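Low temperature requirement C protein (Listeria monocytogenes, PDB 1Y9I) is a putative phosphatidylglycerophosphatase, a tetrameric helical protein that binds calcium and magnesium and probably removes a phosphate from the lipid precursor phosphatidylglycerophosphate. Local coordinates at residues G68-L71 against D72-E76; L43-D46 against I47-N51; R15-L18 against I19-V23. One frame throughout, in Å; residues are numbered along the deposited sequence.

Interaction 1: residues G68-L71 against D72-E76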
loop_
_atom_site.group_PDB
_atom_site.type_symbol
_atom_site.label_atom_id
_atom_site.label_comp_id
_atom_site.label_asym_id
_atom_site.label_seq_id
_atom_site.Cartn_x
_atom_site.Cartn_y
_atom_site.Cartn_z
ATOM N N GLY A 68 4.266 -10.997 -13.071
ATOM C CA GLY A 68 5.172 -10.024 -13.658
ATOM C C GLY A 68 5.997 -10.538 -14.828
ATOM O O GLY A 68 6.050 -9.895 -15.884
ATOM N N ILE A 69 6.653 -11.682 -14.650
ATOM C CA ILE A 69 7.470 -12.250 -15.722
ATOM C C ILE A 69 6.597 -12.577 -16.931
ATOM O O ILE A 69 7.007 -12.384 -18.076
ATOM C CB ILE A 69 8.195 -13.531 -15.265
ATOM C CG1 ILE A 69 9.198 -13.197 -14.155
ATOM C CG2 ILE A 69 8.929 -14.160 -16.450
ATOM C CD1 ILE A 69 9.985 -14.399 -13.644
ATOM N N GLN A 70 5.385 -13.058 -16.673
ATOM C CA GLN A 70 4.456 -13.396 -17.748
ATOM C C GLN A 70 4.221 -12.191 -18.651
ATOM O O GLN A 70 4.197 -12.318 -19.878
ATOM C CB GLN A 70 3.117 -13.859 -17.172
ATOM C CG GLN A 70 2.050 -14.163 -18.223
ATOM C CD GLN A 70 2.445 -15.302 -19.151
ATOM O OE1 GLN A 70 3.227 -15.121 -20.091
ATOM N NE2 GLN A 70 1.912 -16.485 -18.886
ATOM N N LEU A 71 4.040 -11.023 -18.040
ATOM C CA LEU A 71 3.815 -9.800 -18.793
ATOM C C LEU A 71 5.054 -9.386 -19.588
ATOM O O LEU A 71 4.935 -8.962 -20.741
ATOM C CB LEU A 71 3.359 -8.669 -17.853
ATOM C CG LEU A 71 1.924 -8.810 -17.317
ATOM C CD1 LEU A 71 1.656 -7.772 -16.210
ATOM C CD2 LEU A 71 0.934 -8.632 -18.464
ATOM N N ASP A 72 6.237 -9.505 -18.986
ATOM C CA ASP A 72 7.477 -9.161 -19.691
ATOM C C ASP A 72 7.634 -10.002 -20.955
ATOM O O ASP A 72 7.956 -9.488 -22.033
ATOM C CB ASP A 72 8.706 -9.434 -18.818
ATOM C CG ASP A 72 8.868 -8.440 -17.700
ATOM O OD1 ASP A 72 8.229 -7.371 -17.758
ATOM O OD2 ASP A 72 9.656 -8.731 -16.770
ATOM N N VAL A 73 7.439 -11.306 -20.785
ATOM C CA VAL A 73 7.564 -12.281 -21.864
ATOM C C VAL A 73 6.573 -12.007 -22.986
ATOM O O VAL A 73 6.921 -12.083 -24.165
ATOM C CB VAL A 73 7.368 -13.714 -21.314
ATOM C CG1 VAL A 73 7.357 -14.731 -22.453
ATOM C CG2 VAL A 73 8.487 -14.043 -20.331
HETATM N N MSE A 74 5.339 -11.678 -22.627
HETATM C CA MSE A 74 4.331 -11.378 -23.635
HETATM C C MSE A 74 4.727 -10.115 -24.400
HETATM O O MSE A 74 4.493 -10.006 -25.603
HETATM C CB MSE A 74 2.957 -11.199 -22.979
HETATM C CG MSE A 74 2.362 -12.493 -22.458
HETATM SE SE MSE A 74 2.153 -13.786 -23.897
HETATM C CE MSE A 74 0.855 -14.969 -23.070
ATOM N N ALA A 75 5.342 -9.171 -23.696
ATOM C CA ALA A 75 5.783 -7.927 -24.306
ATOM C C ALA A 75 6.907 -8.203 -25.309
ATOM O O ALA A 75 6.955 -7.596 -26.390
ATOM C CB ALA A 75 6.263 -6.958 -23.225
ATOM N N GLU A 76 7.809 -9.116 -24.953
ATOM C CA GLU A 76 8.920 -9.475 -25.834
ATOM C C GLU A 76 8.409 -10.131 -27.109
ATOM O O GLU A 76 8.982 -9.945 -28.182
ATOM C CB GLU A 76 9.872 -10.460 -25.156
ATOM C CG GLU A 76 10.538 -9.963 -23.894
ATOM C CD GLU A 76 11.669 -10.873 -23.454
ATOM O OE1 GLU A 76 11.503 -12.110 -23.528
ATOM O OE2 GLU A 76 12.723 -10.354 -23.027
#

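Interaction 2: residues L43-D46 against I47-N51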
loop_
_atom_site.group_PDB
_atom_site.type_symbol
_atom_site.label_atom_id
_atom_site.label_comp_id
_atom_site.label_asym_id
_atom_site.label_seq_id
_atom_site.Cartn_x
_atom_site.Cartn_y
_atom_site.Cartn_z
ATOM N N LEU A 43 29.037 -9.327 7.597
ATOM C CA LEU A 43 27.931 -10.062 6.981
ATOM C C LEU A 43 28.434 -10.787 5.737
ATOM O O LEU A 43 29.132 -10.203 4.909
ATOM C CB LEU A 43 26.800 -9.097 6.596
ATOM C CG LEU A 43 25.538 -9.687 5.950
ATOM C CD1 LEU A 43 24.806 -10.564 6.950
ATOM C CD2 LEU A 43 24.629 -8.555 5.473
ATOM N N GLU A 44 28.086 -12.063 5.613
ATOM C CA GLU A 44 28.507 -12.859 4.466
ATOM C C GLU A 44 27.318 -13.270 3.606
ATOM O O GLU A 44 26.163 -13.163 4.024
ATOM C CB GLU A 44 29.284 -14.095 4.936
ATOM C CG GLU A 44 30.599 -13.756 5.631
ATOM C CD GLU A 44 31.367 -14.989 6.083
ATOM O OE1 GLU A 44 30.778 -15.835 6.786
ATOM O OE2 GLU A 44 32.562 -15.110 5.738
ATOM N N LEU A 45 27.615 -13.754 2.406
ATOM C CA LEU A 45 26.591 -14.152 1.446
ATOM C C LEU A 45 25.640 -15.270 1.868
ATOM O O LEU A 45 24.451 -15.218 1.556
ATOM C CB LEU A 45 27.257 -14.541 0.124
ATOM C CG LEU A 45 26.328 -14.635 -1.087
ATOM C CD1 LEU A 45 25.747 -13.258 -1.380
ATOM C CD2 LEU A 45 27.095 -15.158 -2.293
ATOM N N ASP A 46 26.144 -16.270 2.580
ATOM C CA ASP A 46 25.305 -17.399 2.977
ATOM C C ASP A 46 23.998 -17.046 3.684
ATOM O O ASP A 46 22.932 -17.512 3.278
ATOM C CB ASP A 46 26.092 -18.380 3.850
ATOM C CG ASP A 46 25.339 -19.682 4.077
ATOM O OD1 ASP A 46 25.113 -20.419 3.092
ATOM O OD2 ASP A 46 24.966 -19.968 5.233
ATOM N N ILE A 47 24.068 -16.242 4.742
ATOM C CA ILE A 47 22.852 -15.882 5.460
ATOM C C ILE A 47 21.933 -15.042 4.568
ATOM O O ILE A 47 20.716 -15.076 4.717
ATOM C CB ILE A 47 23.162 -15.113 6.776
ATOM C CG1 ILE A 47 21.865 -14.838 7.540
ATOM C CG2 ILE A 47 23.861 -13.806 6.475
ATOM C CD1 ILE A 47 21.140 -16.082 7.990
ATOM N N CYS A 48 22.517 -14.292 3.639
ATOM C CA CYS A 48 21.723 -13.483 2.720
ATOM C C CYS A 48 20.974 -14.441 1.797
ATOM O O CYS A 48 19.796 -14.250 1.503
ATOM C CB CYS A 48 22.633 -12.555 1.908
ATOM S SG CYS A 48 23.426 -11.239 2.889
ATOM N N ARG A 49 21.671 -15.486 1.361
ATOM C CA ARG A 49 21.094 -16.507 0.493
ATOM C C ARG A 49 19.896 -17.183 1.167
ATOM O O ARG A 49 18.844 -17.379 0.543
ATOM C CB ARG A 49 22.162 -17.552 0.163
ATOM C CG ARG A 49 21.705 -18.675 -0.747
ATOM C CD ARG A 49 22.841 -19.671 -0.971
ATOM N NE ARG A 49 24.020 -19.026 -1.545
ATOM C CZ ARG A 49 25.226 -19.026 -0.985
ATOM N NH1 ARG A 49 25.429 -19.639 0.175
ATOM N NH2 ARG A 49 26.232 -18.409 -1.587
ATOM N N GLN A 50 20.056 -17.536 2.442
ATOM C CA GLN A 50 18.994 -18.196 3.202
ATOM C C GLN A 50 17.738 -17.333 3.307
ATOM O O GLN A 50 16.620 -17.838 3.251
ATOM C CB GLN A 50 19.476 -18.535 4.617
ATOM C CG GLN A 50 20.566 -19.593 4.689
ATOM C CD GLN A 50 20.985 -19.877 6.119
ATOM O OE1 GLN A 50 20.150 -20.187 6.969
ATOM N NE2 GLN A 50 22.281 -19.771 6.393
ATOM N N ASN A 51 17.924 -16.032 3.486
ATOM C CA ASN A 51 16.779 -15.139 3.594
ATOM C C ASN A 51 16.075 -14.999 2.247
ATOM O O ASN A 51 14.854 -14.849 2.198
ATOM C CB ASN A 51 17.217 -13.774 4.136
ATOM C CG ASN A 51 17.309 -13.757 5.661
ATOM O OD1 ASN A 51 16.294 -13.653 6.356
ATOM N ND2 ASN A 51 18.529 -13.872 6.187
#

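Interaction 3: residues R15-L18 against I19-V23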
loop_
_atom_site.group_PDB
_atom_site.type_symbol
_atom_site.label_atom_id
_atom_site.label_comp_id
_atom_site.label_asym_id
_atom_site.label_seq_id
_atom_site.Cartn_x
_atom_site.Cartn_y
_atom_site.Cartn_z
ATOM N N ARG A 15 10.447 -20.292 -9.279
ATOM C CA ARG A 15 11.895 -20.439 -9.191
ATOM C C ARG A 15 12.562 -20.688 -10.544
ATOM O O ARG A 15 13.545 -20.032 -10.886
ATOM C CB ARG A 15 12.245 -21.574 -8.227
ATOM C CG ARG A 15 11.917 -21.287 -6.763
ATOM C CD ARG A 15 12.166 -22.522 -5.909
ATOM N NE ARG A 15 11.979 -22.286 -4.478
ATOM C CZ ARG A 15 12.842 -21.634 -3.705
ATOM N NH1 ARG A 15 13.964 -21.148 -4.221
ATOM N NH2 ARG A 15 12.586 -21.471 -2.412
ATOM N N SER A 16 12.028 -21.631 -11.315
ATOM C CA SER A 16 12.602 -21.953 -12.617
ATOM C C SER A 16 12.468 -20.819 -13.626
ATOM O O SER A 16 13.344 -20.634 -14.474
ATOM C CB SER A 16 11.967 -23.231 -13.184
ATOM O OG SER A 16 10.577 -23.070 -13.399
ATOM N N TRP A 17 11.383 -20.055 -13.541
ATOM C CA TRP A 17 11.192 -18.960 -14.479
ATOM C C TRP A 17 12.190 -17.841 -14.204
ATOM O O TRP A 17 12.711 -17.229 -15.132
ATOM C CB TRP A 17 9.759 -18.420 -14.419
ATOM C CG TRP A 17 9.240 -18.008 -15.775
ATOM C CD1 TRP A 17 9.931 -18.019 -16.954
ATOM C CD2 TRP A 17 7.921 -17.547 -16.091
ATOM N NE1 TRP A 17 9.128 -17.599 -17.983
ATOM C CE2 TRP A 17 7.886 -17.301 -17.483
ATOM C CE3 TRP A 17 6.762 -17.317 -15.336
ATOM C CZ2 TRP A 17 6.741 -16.836 -18.139
ATOM C CZ3 TRP A 17 5.619 -16.855 -15.986
ATOM C CH2 TRP A 17 5.620 -16.620 -17.377
ATOM N N LEU A 18 12.446 -17.568 -12.926
ATOM C CA LEU A 18 13.415 -16.540 -12.565
ATOM C C LEU A 18 14.760 -16.923 -13.187
ATOM O O LEU A 18 15.404 -16.113 -13.861
ATOM C CB LEU A 18 13.568 -16.448 -11.041
ATOM C CG LEU A 18 12.585 -15.572 -10.262
ATOM C CD1 LEU A 18 12.752 -15.808 -8.766
ATOM C CD2 LEU A 18 12.832 -14.107 -10.600
ATOM N N ILE A 19 15.167 -18.168 -12.955
ATOM C CA ILE A 19 16.430 -18.687 -13.475
ATOM C C ILE A 19 16.451 -18.623 -14.998
ATOM O O ILE A 19 17.452 -18.232 -15.598
ATOM C CB ILE A 19 16.659 -20.145 -13.006
ATOM C CG1 ILE A 19 16.862 -20.160 -11.488
ATOM C CG2 ILE A 19 17.866 -20.753 -13.731
ATOM C CD1 ILE A 19 16.948 -21.538 -10.874
ATOM N N GLU A 20 15.337 -18.997 -15.616
ATOM C CA GLU A 20 15.217 -18.962 -17.067
ATOM C C GLU A 20 15.387 -17.536 -17.592
ATOM O O GLU A 20 15.881 -17.329 -18.705
ATOM C CB GLU A 20 13.853 -19.525 -17.485
ATOM C CG GLU A 20 13.497 -19.311 -18.946
ATOM C CD GLU A 20 12.234 -20.048 -19.352
ATOM O OE1 GLU A 20 11.691 -19.748 -20.436
ATOM O OE2 GLU A 20 11.785 -20.933 -18.593
ATOM N N ARG A 21 14.984 -16.552 -16.791
ATOM C CA ARG A 21 15.110 -15.156 -17.192
ATOM C C ARG A 21 16.514 -14.624 -16.914
ATOM O O ARG A 21 16.817 -13.468 -17.206
ATOM C CB ARG A 21 14.059 -14.295 -16.479
ATOM C CG ARG A 21 12.626 -14.669 -16.848
ATOM C CD ARG A 21 12.376 -14.537 -18.352
ATOM N NE ARG A 21 12.250 -13.147 -18.772
ATOM C CZ ARG A 21 12.177 -12.742 -20.037
ATOM N NH1 ARG A 21 12.222 -13.625 -21.027
ATOM N NH2 ARG A 21 12.041 -11.452 -20.310
ATOM N N GLY A 22 17.364 -15.474 -16.347
ATOM C CA GLY A 22 18.738 -15.082 -16.079
ATOM C C GLY A 22 19.075 -14.636 -14.671
ATOM O O GLY A 22 20.143 -14.072 -14.446
ATOM N N VAL A 23 18.182 -14.885 -13.720
ATOM C CA VAL A 23 18.428 -14.480 -12.338
ATOM C C VAL A 23 18.614 -15.680 -11.417
ATOM O O VAL A 23 17.704 -16.485 -11.232
ATOM C CB VAL A 23 17.270 -13.608 -11.801
ATOM C CG1 VAL A 23 17.612 -13.080 -10.413
ATOM C CG2 VAL A 23 17.016 -12.450 -12.754
HETATM O O HOH W 1 10.197 -21.839 -15.912
HETATM O O HOH W 2 9.641 -18.261 -21.257
#

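Interaction 1: residues G68-L71 against D72-E76
Ile69 O receives the amide of Val73 in a short, nearly straight bond, N to O 2.9 Å with 171° at the hydrogen. The valine also brings a methyl to the same oxygen: CG2 stands 3.2 Å from Ile69 O and meets the CG2 branch of Ile69 at 3.9 Å. Its place beside the backbone N, while CG1 is anti to it (chi1 174°), lets CG2 reach back over the preceding turn. Two beta-branched residues four apart thus place two methyls together on one side of the helix, where Trp17 of helix 9-20 packs. The flanking bonds continue the same pattern, Asp72 N to Gly68 O at 3.1 Å, Met74 N to Gln70 O and Ala75 N to Leu71 O both at 3.0 Å. This is the last part of helix 59-76, one of the long rods of an all-helical bundle. Without a side chain, Gly68 adds no bulk to this buried surface, and Ala75 adds just one methyl. Met74, a selenomethionine, lays its CG 3.2 Å from Gln70 O and continues toward the subunit interface, where it packs on Met74 of the second subunit; Leu71 and Gln70 face that subunit too. Asp72 points another way. With CG beside its own backbone N (chi1 -73°), the carboxylate is carried back alongside Gly68 O, and its two oxygens take the backbone amides of Phe142 and Leu143, one each, which accounts for an acidic residue in so buried a position and fixes the rotation of the group. The side chain lies about 7 Å from the magnesium ion, an arrangement consistent with a second-shell role, in which Asp72 steadies the backbone between the magnesium ligands Thr141 and Asp144.

Interaction 2: residues L43-D46 against I47-N51
Asp46 carries its CG anti to the backbone N (chi1 -170°), which sends the carboxylate along the helix surface toward the next turn, and Arg49, extended as far as CD, folds at chi3 (-58°) to bring its guanidinium back to meet it. The result is a salt bridge, Asp46 OD1 to Arg49 NH1 at 3.0 Å; OD1 comes in at the guanidinium edge, near its plane, though the carboxylate itself is steeply turned against that plane. The other oxygen serves Gln50, whose chain runs out fully extended beyond CG: NE2 donates to Asp46 OD2 at 2.9 Å, from 49° above the carboxylate plane, in a bond well short of straight. Leu45 lies across the arginine at about a right angle, its CD2 3.4 Å from Arg49 NH2, and also packs on helix 25-36. On another side of this first turn of helix 45-56, Leu43 CD1 presses on Ile47 CG2 at 3.4 Å, tighter than ordinary carbon contact, while Leu43 CD2 rests 3.9 Å from Cys48 SG. These contacts lay the chain before the helix against its first turn. Arg49 NE has a second acid, Asp26 of helix 25-36, so the guanidinium joins two helices. An acidic side chain near a helix N terminus should interact favourably with the helix dipole, and because Asp46 is exposed, water probably weakens its i to i+3 and i to i+4 links.

Interaction 3: residues R15-L18 against I19-V23
Trp17 sets the CD1 corner of its indole beside the carboxylate of Glu20, 3.8 Å from OE2, the two planes turned 56° apart. Glu20 reaches this place because its chain is extended throughout, with CG opposite the backbone N (chi1 169°). Water also bridges the two: one molecule donates to Glu20 OE1 at 2.7 Å and accepts weakly from Trp17 NE1. A second donates to Glu20 OE2 and bonds with Ser16 OG at 2.8 Å. A hydroxyl and a carboxylate suit this hydrated side of the helix, whereas the rest of the indole turns inward, onto helix 59-76 and Val81 of the second subunit. Lys13, a turn earlier, makes a cation-pi contact with the same ring. Arg21 begins its bent chain against the tryptophan backbone, its CG 3.1 Å from Trp17 O. Val23 lays its CB 3.7 Å from Leu18 O, and the side chains of Leu18 and Val23 both touch Leu143 of helix 143-160; aliphatic residues suit this place, where the chain leaves the helix against helix 143-160. Gly22 takes a positive phi (99°), where a side chain would jam against the carbonyl before it, hence glycine. Two backbone bonds run back into the last turn, Val23 N to Leu18 O at 3.0 Å and Gly22 N to Ile19 O at 2.9 Å; with the positive phi of Gly22 they make the Schellman motif that ends helix 9-20.

How the interactions relate
From the N terminus the chain passes through interaction 3 at the end of helix 9-20, interaction 2 at the start of helix 45-56, and interaction 1 in the last turns of helix 59-76. Each joins neighbouring turns, so none closes a long loop, and the three follow in series without nesting or crossing. Interactions 3 and 1 meet directly: beside the packing of the indole, Arg21 NH2 forms a salt bridge with Glu76 OE2 at 3.0 Å, tying the end of helix 9-20 and the turn after it to helix 59-76. Interaction 2 stands apart, its centre 30 Å from that of interaction 1, across the centre of the chain.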